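Local coordinates for peptidase M28 (Shewanella amazonensis SB2B, PDB 3IIB), which probably acts as a zinc-dependent carboxypeptidase or dipeptidase of the M28 family, holding zinc ions in its active site, at residues A281-I284 and L285-P288. Sequence-based numbering, arbitrary orientation.
With PGE (triethylene glycol), chain D.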
loop_
_atom_site.group_PDB
_atom_site.type_symbol
_atom_site.label_atom_id
_atom_site.label_comp_id
_atom_site.label_asym_id
_atom_site.label_seq_id
_atom_site.Cartn_x
_atom_site.Cartn_y
_atom_site.Cartn_z
ATOM N N ALA A 281 28.446 -6.625 -14.657
ATOM C CA ALA A 281 29.727 -6.127 -15.168
ATOM C C ALA A 281 30.881 -6.359 -14.145
ATOM O O ALA A 281 31.995 -6.720 -14.536
ATOM C CB ALA A 281 29.611 -4.638 -15.589
ATOM N N LYS A 282 30.617 -6.177 -12.849
ATOM C CA LYS A 282 31.631 -6.381 -11.818
ATOM C C LYS A 282 32.037 -7.843 -11.767
ATOM O O LYS A 282 33.206 -8.153 -11.665
ATOM C CB LYS A 282 31.120 -5.932 -10.450
ATOM C CG LYS A 282 32.063 -6.207 -9.269
ATOM C CD LYS A 282 33.428 -5.587 -9.454
ATOM C CE LYS A 282 34.175 -5.519 -8.153
ATOM N NZ LYS A 282 34.486 -6.851 -7.556
ATOM N N HIS A 283 31.064 -8.750 -11.838
ATOM C CA HIS A 283 31.440 -10.176 -11.880
ATOM C C HIS A 283 32.346 -10.479 -13.068
ATOM O O HIS A 283 33.223 -11.335 -12.980
ATOM C CB HIS A 283 30.213 -11.083 -11.870
ATOM C CG HIS A 283 29.472 -11.044 -10.574
ATOM N ND1 HIS A 283 30.064 -11.368 -9.371
ATOM C CD2 HIS A 283 28.211 -10.659 -10.281
ATOM C CE1 HIS A 283 29.193 -11.175 -8.392
ATOM N NE2 HIS A 283 28.054 -10.770 -8.924
ATOM N N ILE A 284 32.088 -9.828 -14.192
ATOM C CA ILE A 284 32.919 -10.006 -15.394
ATOM C C ILE A 284 34.315 -9.403 -15.178
ATOM O O ILE A 284 35.354 -10.043 -15.486
ATOM C CB ILE A 284 32.221 -9.457 -16.649
ATOM C CG1 ILE A 284 31.050 -10.367 -17.023
ATOM C CG2 ILE A 284 33.263 -9.314 -17.832
ATOM C CD1 ILE A 284 30.111 -9.802 -18.118
ATOM N N LEU A 285 34.330 -8.210 -14.584
ATOM C CA LEU A 285 35.585 -7.522 -14.237
ATOM C C LEU A 285 36.472 -8.369 -13.330
ATOM O O LEU A 285 37.729 -8.349 -13.473
ATOM C CB LEU A 285 35.281 -6.146 -13.584
ATOM C CG LEU A 285 36.427 -5.166 -13.280
ATOM C CD1 LEU A 285 37.062 -4.627 -14.560
ATOM C CD2 LEU A 285 35.874 -3.975 -12.424
ATOM N N ASP A 286 35.831 -9.122 -12.420
ATOM C CA ASP A 286 36.496 -10.052 -11.516
ATOM C C ASP A 286 37.123 -11.257 -12.194
ATOM O O ASP A 286 37.909 -11.940 -11.562
ATOM C CB ASP A 286 35.516 -10.654 -10.491
ATOM C CG ASP A 286 35.020 -9.662 -9.462
ATOM O OD1 ASP A 286 35.639 -8.594 -9.318
ATOM O OD2 ASP A 286 33.989 -9.981 -8.798
ATOM N N LEU A 287 36.745 -11.581 -13.428
ATOM C CA LEU A 287 37.323 -12.756 -14.091
ATOM C C LEU A 287 38.802 -12.561 -14.336
ATOM O O LEU A 287 39.253 -11.446 -14.577
ATOM C CB LEU A 287 36.662 -12.987 -15.423
ATOM C CG LEU A 287 35.202 -13.398 -15.434
ATOM C CD1 LEU A 287 34.709 -13.315 -16.886
ATOM C CD2 LEU A 287 35.045 -14.803 -14.876
ATOM N N PRO A 288 39.577 -13.654 -14.319
ATOM C CA PRO A 288 40.960 -13.577 -14.790
ATOM C C PRO A 288 41.099 -13.314 -16.306
ATOM O O PRO A 288 42.123 -12.805 -16.753
ATOM C CB PRO A 288 41.546 -14.950 -14.391
ATOM C CG PRO A 288 40.399 -15.850 -14.227
ATOM C CD PRO A 288 39.172 -15.016 -13.937
HETATM C C1 PGE D . 32.332 -8.726 -5.552
HETATM O O1 PGE D . 32.355 -9.202 -6.902
HETATM C C2 PGE D . 32.049 -7.233 -5.564
HETATM O O2 PGE D . 32.676 -6.631 -4.438
HETATM C C3 PGE D . 33.036 -5.257 -4.539
HETATM C C4 PGE D . 34.545 -5.269 -4.396
HETATM O O4 PGE D . 36.968 -6.229 -5.913
HETATM C C6 PGE D . 37.291 -4.880 -5.528
HETATM C C5 PGE D . 36.141 -3.874 -5.619
HETATM O O3 PGE D . 35.154 -3.985 -4.580
HETATM O O HOH W 1 32.711 -12.582 -9.122
#
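L285 N and D286 N bond back to A281 O and K282 O at 2.8 and 2.9 Å, the last i to i+4 links of helix 267-285 in this stretch. One residue on, the pattern tightens to i to i+3: L287 N bonds to I284 O (2.9 Å). By L287 the backbone is extended (psi 149°), and the chain leaves the helix.

On one flank K282 and D286, a turn apart, form a salt bridge. The lysine chain, bent at chi2 (57°) and chi4 (64°), curls round to bring NZ 2.7 Å from OD1 of D286, on that oxygen's syn lone pair. A triethylene glycol, probably from the crystallisation liquor, meets the same ammonium: K282 NZ donates to its O4 and weakly to its O1, which donates to D286 OD2 at 2.6 Å. That OD2 also accepts from a water lying in the plane of the H283 ring, 2.9 Å from ND1, so the carboxylate and the imidazole are linked through solvent.

On another side, L287 CB sits beyond the carbonyl oxygen of I284, 3.2 Å from O, while its CD1 stays 4.4 Å from I284 CG2. With an alanine here the isobutyl end is gone: I284 CG2 would lose CD1, and a gap is likely to open towards helix 3-19 and W428.

Away from the zinc ions, this helix end is wedged between other elements: I284 and L287 both reach L13 of helix 3-19 and W428 of helix 413-432, while A281 and I284 rest on V297 and I295 of strand 293-300.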